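Local coordinates for protein VP24 (White spot syndrome virus, PDB 5HLJ) that is a major envelope protein of the virion, probably held in the viral membrane by a transmembrane helix, with a strand-rich domain that assembles as a trimer, at residues E19-T24 / L164-S169; G66-T71 / A95-N100; S88-L93 / G148-E153; V110-G115 / N126-Y131. All blocks are in the same frame, centred on the assembly; numbering follows the deposited sequence.

Contact 1 of 4, residues E19-T24 / L164-S169; sequences EIINLT and LSMRFS
With CG1 turned anti to the carbonyl carbon of its own residue (chi1 -53°), Ile21 brings that carbon over the ring of Phe168, whose CG takes the same rotation (chi1 -73°). CG1 stands 3.5 Å from the centroid of the Phe168 ring and 5° off the ring normal, which makes this a CH-pi contact centred on one face. On the same side of the sheet Met166, bent at its last torsion, carries CE to 3.9 Å from Leu23 CD1. Ile21, Leu23, Met166 and Phe168 thus form a buried apolar strip.

The opposite side is mixed. Ser165 OG donates to Asn22 OD1 at 2.6 Å, nearly in line with the amide C=O, and a water donates to the same Asn22 OD1 at 3.1 Å. Two donors therefore hold this oxygen. Ile20 crosses Arg167 at about a right angle, Ile20 CD1 resting 3.5 Å from Arg167 CB. Between the two faces, six antiparallel backbone bonds join the strands; Ile21 N to Met166 O, at 2.7 Å, is among the shortest.

Glu19 sends its carboxylate out of the pair, to the backbone N atoms of Arg44 and Asn45. Ile20, Asn22 and Ser165 reach the second subunit, where Asp108 gives Asn22 ND2 a weak partner, while Arg167 packs on Ile20 of the third. Within the chain, strand 33-42 adjoins strand 19-28, and strand 105-114 flanks strand 161-170 on its other edge.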
loop_
_atom_site.group_PDB
_atom_site.type_symbol
_atom_site.label_atom_id
_atom_site.label_comp_id
_atom_site.label_asym_id
_atom_site.label_seq_id
_atom_site.Cartn_x
_atom_site.Cartn_y
_atom_site.Cartn_z
ATOM N N GLU A 19 6.546 -10.510 -4.068
ATOM C CA GLU A 19 5.500 -10.497 -5.065
ATOM C C GLU A 19 4.161 -10.150 -4.421
ATOM O O GLU A 19 3.936 -10.438 -3.247
ATOM C CB GLU A 19 5.447 -11.851 -5.775
ATOM C CG GLU A 19 4.487 -11.905 -6.939
ATOM C CD GLU A 19 4.600 -13.191 -7.738
ATOM O OE1 GLU A 19 5.504 -14.015 -7.440
ATOM O OE2 GLU A 19 3.792 -13.363 -8.677
ATOM N N ILE A 20 3.292 -9.494 -5.182
ATOM C CA ILE A 20 1.942 -9.197 -4.747
ATOM C C ILE A 20 0.981 -10.291 -5.202
ATOM O O ILE A 20 1.008 -10.707 -6.355
ATOM C CB ILE A 20 1.467 -7.851 -5.293
ATOM C CG1 ILE A 20 2.300 -6.711 -4.711
ATOM C CG2 ILE A 20 0.041 -7.607 -4.922
ATOM C CD1 ILE A 20 2.028 -6.445 -3.273
ATOM N N ILE A 21 0.149 -10.756 -4.273
ATOM C CA ILE A 21 -0.868 -11.779 -4.496
ATOM C C ILE A 21 -2.228 -11.093 -4.489
ATOM O O ILE A 21 -2.618 -10.530 -3.470
ATOM C CB ILE A 21 -0.824 -12.868 -3.378
ATOM C CG1 ILE A 21 0.593 -13.441 -3.222
ATOM C CG2 ILE A 21 -1.826 -13.973 -3.622
ATOM C CD1 ILE A 21 1.213 -13.919 -4.519
ATOM N N ASN A 22 -2.946 -11.109 -5.605
ATOM C CA ASN A 22 -4.252 -10.447 -5.658
ATOM C C ASN A 22 -5.378 -11.479 -5.638
ATOM O O ASN A 22 -5.498 -12.295 -6.551
ATOM C CB ASN A 22 -4.372 -9.556 -6.900
ATOM C CG ASN A 22 -3.386 -8.383 -6.883
ATOM O OD1 ASN A 22 -3.503 -7.479 -6.061
ATOM N ND2 ASN A 22 -2.416 -8.396 -7.800
ATOM N N LEU A 23 -6.183 -11.440 -4.579
ATOM C CA LEU A 23 -7.283 -12.375 -4.386
ATOM C C LEU A 23 -8.608 -11.641 -4.191
ATOM O O LEU A 23 -8.639 -10.446 -3.889
ATOM C CB LEU A 23 -7.027 -13.266 -3.171
ATOM C CG LEU A 23 -5.772 -14.134 -3.176
ATOM C CD1 LEU A 23 -5.729 -14.938 -1.902
ATOM C CD2 LEU A 23 -5.755 -15.053 -4.401
ATOM N N THR A 24 -9.703 -12.376 -4.328
ATOM C CA THR A 24 -11.027 -11.818 -4.117
ATOM C C THR A 24 -11.622 -12.320 -2.804
ATOM O O THR A 24 -11.451 -13.481 -2.458
ATOM C CB THR A 24 -11.943 -12.161 -5.308
ATOM O OG1 THR A 24 -11.413 -11.537 -6.482
ATOM C CG2 THR A 24 -13.326 -11.636 -5.090
ATOM N N LEU A 164 -8.406 -8.184 -2.419
ATOM C CA LEU A 164 -7.372 -8.251 -1.408
ATOM C C LEU A 164 -5.991 -8.308 -2.049
ATOM O O LEU A 164 -5.735 -9.147 -2.903
ATOM C CB LEU A 164 -7.598 -9.479 -0.522
ATOM C CG LEU A 164 -6.501 -9.885 0.477
ATOM C CD1 LEU A 164 -6.357 -8.857 1.603
ATOM C CD2 LEU A 164 -6.787 -11.283 1.048
ATOM N N SER A 165 -5.112 -7.405 -1.642
ATOM C CA SER A 165 -3.722 -7.466 -2.056
ATOM C C SER A 165 -2.831 -7.869 -0.896
ATOM O O SER A 165 -2.855 -7.234 0.154
ATOM C CB SER A 165 -3.251 -6.126 -2.617
ATOM O OG SER A 165 -3.701 -5.939 -3.940
ATOM N N MET A 166 -2.046 -8.920 -1.086
ATOM C CA MET A 166 -1.059 -9.307 -0.080
ATOM C C MET A 166 0.336 -9.266 -0.680
ATOM O O MET A 166 0.543 -9.736 -1.795
ATOM C CB MET A 166 -1.339 -10.711 0.467
ATOM C CG MET A 166 -2.715 -10.886 1.066
ATOM S SD MET A 166 -2.933 -12.485 1.891
ATOM C CE MET A 166 -2.988 -13.605 0.490
ATOM N N ARG A 167 1.299 -8.726 0.054
ATOM C CA ARG A 167 2.672 -8.808 -0.403
ATOM C C ARG A 167 3.408 -9.946 0.282
ATOM O O ARG A 167 3.482 -10.001 1.504
ATOM C CB ARG A 167 3.419 -7.488 -0.181
ATOM C CG ARG A 167 4.863 -7.566 -0.683
ATOM C CD ARG A 167 5.591 -6.225 -0.618
ATOM N NE ARG A 167 7.050 -6.392 -0.629
ATOM C CZ ARG A 167 7.880 -5.716 -1.429
ATOM N NH1 ARG A 167 7.399 -4.829 -2.306
ATOM N NH2 ARG A 167 9.198 -5.922 -1.357
ATOM N N PHE A 168 3.937 -10.861 -0.525
ATOM C CA PHE A 168 4.777 -11.952 -0.049
ATOM C C PHE A 168 6.250 -11.610 -0.216
ATOM O O PHE A 168 6.652 -11.061 -1.244
ATOM C CB PHE A 168 4.491 -13.256 -0.818
ATOM C CG PHE A 168 3.182 -13.909 -0.475
ATOM C CD1 PHE A 168 2.234 -13.261 0.301
ATOM C CD2 PHE A 168 2.897 -15.186 -0.946
ATOM C CE1 PHE A 168 1.008 -13.876 0.599
ATOM C CE2 PHE A 168 1.697 -15.812 -0.649
ATOM C CZ PHE A 168 0.745 -15.153 0.129
ATOM N N SER A 169 7.067 -11.966 0.768
ATOM C CA SER A 169 8.512 -11.845 0.605
ATOM C C SER A 169 9.235 -13.025 1.261
ATOM O O SER A 169 8.693 -13.672 2.150
ATOM C CB SER A 169 9.003 -10.497 1.162
ATOM O OG SER A 169 8.685 -10.361 2.529
HETATM O O HOH W 1 -6.574 -7.676 -5.614
#

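Contact 2 of 4, residues G66-T71 / A95-N100; sequences GDIILT and ARVYNN
Val97 is wedged against two residues of the facing strand, in a cluster that is buried throughout. Its first torsion (chi1 -179°) splits the methyls between neighbours: Val97 CG1 lies 3.8 Å from Ile68 CG2, and Val97 CG2 lies 3.9 Å from Leu70 CD2. Leu70 and Val97 run side by side, whereas Ile68 meets Val97 at a slant.

On the other face the contacts are as close, but the outer ends of Tyr98 and Arg96 are partly exposed. Ile69 and Tyr98 point the same way, with Ile69 CG1 near the plane of the phenol ring, 3.8 Å from Tyr98 CD2, so the isoleucine touches an edge and the rest of the ring leads off. Thr71 CG2 meets Arg96 CB, also at 3.8 Å; beyond that atom the arginine bends twice and departs to a salt bridge with Asp58 and a hydrogen bond to Thr144.

Along the strands the contrast is between the regular pairs and the end at Asp67 and Asn100. Ile69 and Tyr98 exchange two bonds, Tyr98 N to Ile69 O measuring 2.6 Å with an N-H...O angle of 162°. At the frayed end one bond remains: Asn100 N to Asp67 O, 2.8 Å and bent to 141°. A water there donates to Gly66 O at 2.8 Å and accepts from Asn100 ND2, while Asp67 OD2 turns to the backbone N of Lys48.

An antiparallel pair with one buried, mainly aliphatic face, ending in Asn99, is consistent with a beta-barrel wall, as in the related envelope proteins VP26 and VP28.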
loop_
_atom_site.group_PDB
_atom_site.type_symbol
_atom_site.label_atom_id
_atom_site.label_comp_id
_atom_site.label_asym_id
_atom_site.label_seq_id
_atom_site.Cartn_x
_atom_site.Cartn_y
_atom_site.Cartn_z
ATOM N N GLY A 66 -1.201 -27.523 -5.004
ATOM C CA GLY A 66 -0.602 -26.211 -5.098
ATOM C C GLY A 66 0.609 -26.125 -4.215
ATOM O O GLY A 66 0.939 -27.066 -3.517
ATOM N N ASP A 67 1.263 -24.976 -4.246
ATOM C CA ASP A 67 2.456 -24.757 -3.450
ATOM C C ASP A 67 2.146 -24.023 -2.139
ATOM O O ASP A 67 2.848 -24.184 -1.131
ATOM C CB ASP A 67 3.486 -23.973 -4.270
ATOM C CG ASP A 67 3.944 -24.736 -5.511
ATOM O OD1 ASP A 67 4.814 -25.624 -5.365
ATOM O OD2 ASP A 67 3.436 -24.445 -6.623
ATOM N N ILE A 68 1.093 -23.212 -2.177
ATOM C CA ILE A 68 0.603 -22.455 -1.031
ATOM C C ILE A 68 -0.917 -22.614 -1.010
ATOM O O ILE A 68 -1.582 -22.300 -2.004
ATOM C CB ILE A 68 0.993 -20.955 -1.116
ATOM C CG1 ILE A 68 2.512 -20.784 -1.120
ATOM C CG2 ILE A 68 0.400 -20.183 0.023
ATOM C CD1 ILE A 68 2.966 -19.370 -1.443
ATOM N N ILE A 69 -1.462 -23.125 0.095
ATOM C CA ILE A 69 -2.881 -23.450 0.168
ATOM C C ILE A 69 -3.547 -22.617 1.243
ATOM O O ILE A 69 -3.097 -22.600 2.396
ATOM C CB ILE A 69 -3.127 -24.958 0.492
ATOM C CG1 ILE A 69 -2.060 -25.842 -0.147
ATOM C CG2 ILE A 69 -4.541 -25.388 0.073
ATOM C CD1 ILE A 69 -2.112 -25.873 -1.661
ATOM N N LEU A 70 -4.636 -21.949 0.885
ATOM C CA LEU A 70 -5.329 -21.092 1.822
ATOM C C LEU A 70 -6.781 -21.506 1.988
ATOM O O LEU A 70 -7.419 -21.948 1.031
ATOM C CB LEU A 70 -5.283 -19.634 1.368
ATOM C CG LEU A 70 -3.950 -18.945 1.095
ATOM C CD1 LEU A 70 -3.485 -19.184 -0.332
ATOM C CD2 LEU A 70 -4.120 -17.469 1.362
ATOM N N THR A 71 -7.298 -21.340 3.206
ATOM C CA THR A 71 -8.727 -21.442 3.466
ATOM C C THR A 71 -9.129 -20.374 4.496
ATOM O O THR A 71 -8.382 -20.087 5.428
ATOM C CB THR A 71 -9.130 -22.866 3.973
ATOM O OG1 THR A 71 -10.548 -22.936 4.137
ATOM C CG2 THR A 71 -8.460 -23.194 5.306
ATOM N N ALA A 95 -7.600 -17.021 8.509
ATOM C CA ALA A 95 -7.211 -17.935 7.448
ATOM C C ALA A 95 -6.176 -18.947 7.907
ATOM O O ALA A 95 -5.350 -18.659 8.772
ATOM C CB ALA A 95 -6.681 -17.159 6.247
ATOM N N ARG A 96 -6.231 -20.133 7.306
ATOM C CA ARG A 96 -5.223 -21.156 7.516
ATOM C C ARG A 96 -4.460 -21.287 6.211
ATOM O O ARG A 96 -5.056 -21.441 5.138
ATOM C CB ARG A 96 -5.858 -22.491 7.946
ATOM C CG ARG A 96 -6.711 -22.403 9.230
ATOM C CD ARG A 96 -5.852 -22.351 10.496
ATOM N NE ARG A 96 -5.167 -23.628 10.737
ATOM C CZ ARG A 96 -4.099 -23.767 11.517
ATOM N NH1 ARG A 96 -3.583 -22.708 12.129
ATOM N NH2 ARG A 96 -3.529 -24.958 11.669
ATOM N N VAL A 97 -3.142 -21.194 6.292
ATOM C CA VAL A 97 -2.320 -21.136 5.102
ATOM C C VAL A 97 -1.227 -22.182 5.163
ATOM O O VAL A 97 -0.360 -22.143 6.036
ATOM C CB VAL A 97 -1.680 -19.733 4.904
ATOM C CG1 VAL A 97 -0.844 -19.689 3.621
ATOM C CG2 VAL A 97 -2.743 -18.659 4.863
ATOM N N TYR A 98 -1.270 -23.110 4.210
ATOM C CA TYR A 98 -0.249 -24.130 4.098
ATOM C C TYR A 98 0.862 -23.659 3.169
ATOM O O TYR A 98 0.645 -23.467 1.976
ATOM C CB TYR A 98 -0.855 -25.446 3.595
ATOM C CG TYR A 98 0.117 -26.604 3.554
ATOM C CD1 TYR A 98 1.050 -26.786 4.569
ATOM C CD2 TYR A 98 0.076 -27.539 2.520
ATOM C CE1 TYR A 98 1.938 -27.842 4.543
ATOM C CE2 TYR A 98 0.964 -28.609 2.489
ATOM C CZ TYR A 98 1.889 -28.756 3.501
ATOM O OH TYR A 98 2.775 -29.815 3.483
ATOM N N ASN A 99 2.048 -23.471 3.735
ATOM C CA ASN A 99 3.231 -23.116 2.976
ATOM C C ASN A 99 4.035 -24.368 2.661
ATOM O O ASN A 99 4.784 -24.884 3.507
ATOM C CB ASN A 99 4.094 -22.102 3.741
ATOM C CG ASN A 99 5.397 -21.768 3.013
ATOM O OD1 ASN A 99 5.566 -22.086 1.833
ATOM N ND2 ASN A 99 6.325 -21.118 3.720
ATOM N N ASN A 100 3.873 -24.851 1.436
ATOM C CA ASN A 100 4.599 -26.024 0.981
ATOM C C ASN A 100 5.641 -25.653 -0.077
ATOM O O ASN A 100 5.829 -26.379 -1.043
ATOM C CB ASN A 100 3.629 -27.075 0.428
ATOM C CG ASN A 100 4.220 -28.485 0.442
ATOM O OD1 ASN A 100 5.239 -28.752 1.095
ATOM N ND2 ASN A 100 3.572 -29.391 -0.266
HETATM O O HOH W 2 1.349 -28.762 -1.334
#

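Contact 3 of 4, residues S88-L93 / G148-E153; sequences SKELEL and GATFDE
Lys89 lies extended along the backbone of residues 151-153, and its contacts can be traced outward atom by atom. Lys89 CB sits 3.5 Å from Phe151 O. Lys89 CG, turned anti to its carbonyl carbon (chi1 -62°), comes 3.8 Å from Glu153 C; Lys89 CD passes 3.5 Å from Asp152 O, and CE follows past the same oxygen. At the tip, Lys89 NZ makes a weak hydrogen bond of 3.3 Å to Asp152 O and a firmer one of 2.9 Å to a water, which in turn donates weakly to Glu153 OE1. Glu153 OE1 is itself 4.6 Å from Lys89 NZ, beyond a salt bridge.

The carbonyl of Lys89 does separate work: Phe151 N donates to Lys89 O at 2.7 Å, almost straight (174°) although 28° out of the carbonyl plane, and the same oxygen faces the edge of the Phe151 ring. Farther along, Leu91 and Ala149 exchange two backbone bonds, and Glu90 runs beside Thr150.

Strand 90-99 is here joined to strand 141-151, whose other edge takes strand 128-131. Phe34 of strand 33-42 covers Leu91, Ala149 and Phe151, and Asp152 forms a salt bridge with Lys127 of the third subunit.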
loop_
_atom_site.group_PDB
_atom_site.type_symbol
_atom_site.label_atom_id
_atom_site.label_comp_id
_atom_site.label_asym_id
_atom_site.label_seq_id
_atom_site.Cartn_x
_atom_site.Cartn_y
_atom_site.Cartn_z
ATOM N N SER A 88 -22.413 -5.749 11.933
ATOM C CA SER A 88 -21.491 -6.331 10.965
ATOM C C SER A 88 -20.526 -5.280 10.398
ATOM O O SER A 88 -20.311 -5.228 9.189
ATOM C CB SER A 88 -22.264 -7.022 9.838
ATOM O OG SER A 88 -23.164 -6.120 9.226
ATOM N N LYS A 89 -19.951 -4.464 11.286
ATOM C CA LYS A 89 -18.993 -3.416 10.925
ATOM C C LYS A 89 -17.558 -3.861 11.158
ATOM O O LYS A 89 -16.636 -3.426 10.458
ATOM C CB LYS A 89 -19.249 -2.135 11.723
ATOM C CG LYS A 89 -20.587 -1.551 11.447
ATOM C CD LYS A 89 -20.860 -0.303 12.244
ATOM C CE LYS A 89 -22.328 0.081 12.055
ATOM N NZ LYS A 89 -22.626 1.474 12.447
ATOM N N GLU A 90 -17.379 -4.727 12.147
ATOM C CA GLU A 90 -16.059 -5.202 12.524
ATOM C C GLU A 90 -15.858 -6.615 12.013
ATOM O O GLU A 90 -16.544 -7.536 12.444
ATOM C CB GLU A 90 -15.884 -5.129 14.039
ATOM C CG GLU A 90 -16.206 -3.753 14.594
ATOM C CD GLU A 90 -15.945 -3.617 16.096
ATOM O OE1 GLU A 90 -15.937 -4.645 16.819
ATOM O OE2 GLU A 90 -15.734 -2.467 16.544
ATOM N N LEU A 91 -14.931 -6.773 11.068
ATOM C CA LEU A 91 -14.761 -8.041 10.354
ATOM C C LEU A 91 -13.351 -8.576 10.475
ATOM O O LEU A 91 -12.389 -7.818 10.594
ATOM C CB LEU A 91 -15.112 -7.881 8.874
ATOM C CG LEU A 91 -16.534 -8.205 8.416
ATOM C CD1 LEU A 91 -17.554 -7.400 9.199
ATOM C CD2 LEU A 91 -16.689 -7.942 6.913
ATOM N N GLU A 92 -13.227 -9.892 10.433
ATOM C CA GLU A 92 -11.916 -10.503 10.534
ATOM C C GLU A 92 -11.740 -11.565 9.454
ATOM O O GLU A 92 -12.658 -12.321 9.151
ATOM C CB GLU A 92 -11.718 -11.089 11.932
ATOM C CG GLU A 92 -10.340 -11.714 12.184
ATOM C CD GLU A 92 -10.189 -12.271 13.597
ATOM O OE1 GLU A 92 -11.113 -12.100 14.434
ATOM O OE2 GLU A 92 -9.140 -12.892 13.878
ATOM N N LEU A 93 -10.577 -11.577 8.825
ATOM C CA LEU A 93 -10.176 -12.725 8.031
ATOM C C LEU A 93 -9.411 -13.674 8.956
ATOM O O LEU A 93 -8.390 -13.294 9.523
ATOM C CB LEU A 93 -9.301 -12.317 6.834
ATOM C CG LEU A 93 -8.697 -13.535 6.126
ATOM C CD1 LEU A 93 -9.769 -14.291 5.312
ATOM C CD2 LEU A 93 -7.483 -13.173 5.278
ATOM N N GLY A 148 -7.884 -7.518 10.179
ATOM C CA GLY A 148 -9.188 -7.002 10.535
ATOM C C GLY A 148 -9.552 -5.783 9.720
ATOM O O GLY A 148 -8.685 -5.069 9.201
ATOM N N ALA A 149 -10.847 -5.550 9.583
ATOM C CA ALA A 149 -11.311 -4.311 8.983
ATOM C C ALA A 149 -12.508 -3.843 9.770
ATOM O O ALA A 149 -13.415 -4.619 10.044
ATOM C CB ALA A 149 -11.666 -4.498 7.500
ATOM N N THR A 150 -12.499 -2.575 10.151
ATOM C CA THR A 150 -13.627 -1.998 10.842
ATOM C C THR A 150 -14.245 -0.917 9.969
ATOM O O THR A 150 -13.634 0.123 9.712
ATOM C CB THR A 150 -13.209 -1.439 12.219
ATOM O OG1 THR A 150 -12.923 -2.535 13.092
ATOM C CG2 THR A 150 -14.331 -0.596 12.848
ATOM N N PHE A 151 -15.465 -1.179 9.519
ATOM C CA PHE A 151 -16.180 -0.280 8.618
ATOM C C PHE A 151 -17.047 0.763 9.341
ATOM O O PHE A 151 -17.429 0.571 10.492
ATOM C CB PHE A 151 -17.058 -1.098 7.661
ATOM C CG PHE A 151 -16.282 -2.016 6.768
ATOM C CD1 PHE A 151 -15.849 -1.591 5.519
ATOM C CD2 PHE A 151 -15.977 -3.312 7.176
ATOM C CE1 PHE A 151 -15.122 -2.442 4.695
ATOM C CE2 PHE A 151 -15.265 -4.174 6.353
ATOM C CZ PHE A 151 -14.830 -3.742 5.112
ATOM N N ASP A 152 -17.361 1.857 8.645
ATOM C CA ASP A 152 -18.315 2.858 9.134
ATOM C C ASP A 152 -19.726 2.272 9.190
ATOM O O ASP A 152 -20.443 2.444 10.184
ATOM C CB ASP A 152 -18.314 4.102 8.236
ATOM C CG ASP A 152 -17.177 5.059 8.550
ATOM O OD1 ASP A 152 -16.339 4.742 9.420
ATOM O OD2 ASP A 152 -17.103 6.129 7.912
ATOM N N GLU A 153 -20.093 1.570 8.114
ATOM C CA GLU A 153 -21.431 1.025 7.911
ATOM C C GLU A 153 -21.412 -0.508 7.915
ATOM O O GLU A 153 -20.419 -1.120 7.505
ATOM C CB GLU A 153 -22.014 1.514 6.583
ATOM C CG GLU A 153 -22.311 3.030 6.467
ATOM C CD GLU A 153 -23.000 3.630 7.701
ATOM O OE1 GLU A 153 -23.873 2.958 8.304
ATOM O OE2 GLU A 153 -22.680 4.789 8.057
HETATM O O HOH W 3 -23.443 4.055 11.415
#

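Contact 4 of 4, residues V110-G115 / N126-Y131; sequences VSLSPG and NKFVLY
Leu130, Leu112 and Phe128 bury the most surface here, and each meets the facing strand differently. Leu130 reaches the facing backbone: its CD1 lies 3.8 Å from Ser111 CA and 3.8 Å from Val110 O, with Val110 CG2 at 4.2 Å. Its first torsion of -110° is off the staggered positions, suggesting some strain in bringing the methyl there. Leu112 lies between the other two, with Leu112 CG 4.3 Å from Leu130 CD2 and Leu112 CB 4.1 Å from Phe128 CZ. The Phe128 ring approaches with CZ first, CG being placed between the backbone N and carbonyl carbon (chi1 57°), and Leu112 O meets this ring edge at 3.9 Å from Phe128 CZ.

The segment axes are 8.3 Å apart at closest, and the two backbones exchange no bonds; each pairs elsewhere, Ser111 with Ser165 and Val129 with Thr150. The second subunit also meets strand 105-114: its Phe132 N donates to Ser113 OG and its Leu130 packs on Pro114.

Two strands that are not neighbours in the sheet thus face each other through Leu112, Phe128 and Leu130 without backbone pairing, packing consistent with a barrel-like or sandwich-like fold.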
loop_
_atom_site.group_PDB
_atom_site.type_symbol
_atom_site.label_atom_id
_atom_site.label_comp_id
_atom_site.label_asym_id
_atom_site.label_seq_id
_atom_site.Cartn_x
_atom_site.Cartn_y
_atom_site.Cartn_z
ATOM N N VAL A 110 -0.980 -5.829 3.702
ATOM C CA VAL A 110 -2.167 -6.102 2.923
ATOM C C VAL A 110 -2.845 -4.789 2.588
ATOM O O VAL A 110 -2.639 -3.789 3.266
ATOM C CB VAL A 110 -3.169 -7.027 3.663
ATOM C CG1 VAL A 110 -2.474 -8.262 4.199
ATOM C CG2 VAL A 110 -3.850 -6.288 4.776
ATOM N N SER A 111 -3.653 -4.792 1.539
ATOM C CA SER A 111 -4.526 -3.665 1.276
ATOM C C SER A 111 -5.809 -4.183 0.659
ATOM O O SER A 111 -5.857 -5.303 0.160
ATOM C CB SER A 111 -3.843 -2.618 0.382
ATOM O OG SER A 111 -3.335 -3.200 -0.798
ATOM N N LEU A 112 -6.856 -3.371 0.743
ATOM C CA LEU A 112 -8.168 -3.727 0.246
ATOM C C LEU A 112 -8.693 -2.659 -0.674
ATOM O O LEU A 112 -8.493 -1.467 -0.450
ATOM C CB LEU A 112 -9.191 -3.890 1.381
ATOM C CG LEU A 112 -9.266 -5.057 2.351
ATOM C CD1 LEU A 112 -10.520 -4.832 3.175
ATOM C CD2 LEU A 112 -9.321 -6.407 1.643
ATOM N N SER A 113 -9.416 -3.104 -1.682
ATOM C CA SER A 113 -10.236 -2.232 -2.475
ATOM C C SER A 113 -11.622 -2.862 -2.509
ATOM O O SER A 113 -11.732 -4.082 -2.616
ATOM C CB SER A 113 -9.656 -2.076 -3.881
ATOM O OG SER A 113 -10.624 -1.549 -4.779
ATOM N N PRO A 114 -12.683 -2.049 -2.407
ATOM C CA PRO A 114 -14.009 -2.608 -2.709
ATOM C C PRO A 114 -14.036 -3.092 -4.148
ATOM O O PRO A 114 -13.320 -2.511 -4.971
ATOM C CB PRO A 114 -14.958 -1.425 -2.506
ATOM C CG PRO A 114 -14.082 -0.197 -2.726
ATOM C CD PRO A 114 -12.729 -0.594 -2.173
ATOM N N GLY A 115 -14.786 -4.151 -4.433
ATOM C CA GLY A 115 -15.043 -4.561 -5.804
ATOM C C GLY A 115 -16.229 -3.773 -6.353
ATOM O O GLY A 115 -16.858 -3.003 -5.623
ATOM N N ASN A 126 -17.968 2.732 1.658
ATOM C CA ASN A 126 -17.953 2.425 3.082
ATOM C C ASN A 126 -16.516 2.511 3.614
ATOM O O ASN A 126 -15.693 1.645 3.297
ATOM C CB ASN A 126 -18.546 1.027 3.281
ATOM C CG ASN A 126 -18.818 0.696 4.729
ATOM O OD1 ASN A 126 -18.643 1.524 5.631
ATOM N ND2 ASN A 126 -19.263 -0.532 4.958
ATOM N N LYS A 127 -16.194 3.556 4.383
ATOM C CA LYS A 127 -14.812 3.755 4.845
ATOM C C LYS A 127 -14.445 2.741 5.924
ATOM O O LYS A 127 -15.318 2.252 6.642
ATOM C CB LYS A 127 -14.590 5.174 5.369
ATOM C CG LYS A 127 -14.593 6.245 4.287
ATOM C CD LYS A 127 -14.224 7.608 4.867
ATOM C CE LYS A 127 -15.353 8.224 5.717
ATOM N NZ LYS A 127 -16.499 8.679 4.864
ATOM N N PHE A 128 -13.155 2.424 6.028
ATOM C CA PHE A 128 -12.686 1.404 6.963
ATOM C C PHE A 128 -11.266 1.654 7.474
ATOM O O PHE A 128 -10.474 2.347 6.851
ATOM C CB PHE A 128 -12.747 0.015 6.304
ATOM C CG PHE A 128 -11.955 -0.086 5.026
ATOM C CD1 PHE A 128 -10.612 -0.437 5.045
ATOM C CD2 PHE A 128 -12.554 0.177 3.800
ATOM C CE1 PHE A 128 -9.882 -0.510 3.867
ATOM C CE2 PHE A 128 -11.827 0.093 2.619
ATOM C CZ PHE A 128 -10.491 -0.251 2.656
ATOM N N VAL A 129 -10.954 1.078 8.622
ATOM C CA VAL A 129 -9.581 1.024 9.089
ATOM C C VAL A 129 -9.137 -0.438 9.021
ATOM O O VAL A 129 -9.829 -1.342 9.492
ATOM C CB VAL A 129 -9.431 1.586 10.519
ATOM C CG1 VAL A 129 -8.002 1.456 11.017
ATOM C CG2 VAL A 129 -9.853 3.029 10.548
ATOM N N LEU A 130 -7.997 -0.651 8.373
ATOM C CA LEU A 130 -7.402 -1.965 8.195
ATOM C C LEU A 130 -6.433 -2.294 9.312
ATOM O O LEU A 130 -5.526 -1.510 9.588
ATOM C CB LEU A 130 -6.649 -2.015 6.875
ATOM C CG LEU A 130 -7.153 -2.840 5.706
ATOM C CD1 LEU A 130 -6.105 -2.791 4.599
ATOM C CD2 LEU A 130 -7.364 -4.258 6.163
ATOM N N TYR A 131 -6.601 -3.448 9.942
ATOM C CA TYR A 131 -5.601 -3.933 10.871
ATOM C C TYR A 131 -4.773 -5.065 10.236
ATOM O O TYR A 131 -5.325 -6.058 9.755
ATOM C CB TYR A 131 -6.232 -4.427 12.188
ATOM C CG TYR A 131 -5.221 -5.197 13.017
ATOM C CD1 TYR A 131 -4.224 -4.535 13.712
ATOM C CD2 TYR A 131 -5.218 -6.587 13.038
ATOM C CE1 TYR A 131 -3.268 -5.233 14.432
ATOM C CE2 TYR A 131 -4.258 -7.294 13.742
ATOM C CZ TYR A 131 -3.294 -6.608 14.440
ATOM O OH TYR A 131 -2.352 -7.289 15.155
#

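In the fold
All four contacts belong to one mixed sheet, which probably curls into a barrel. Contact 1 joins the first strand to the 161-170 strand near the C-terminus, and the other three fall within the span of chain it encloses. Contacts 2 and 3 share strand 90-99 with centres about 24 Å apart, on opposite sides of the chain's centre. Contacts 3 and 4 are closest, centres about 9 Å apart, coupled by the backbone bond Gly148 O to Tyr131 N. Contact 1 touches contact 2 by apolar packing and contact 4 through strands 161-170 and 105-114. Contacts 1, 3 and 4 also meet other subunits, so the same strands build both the fold and the trimer.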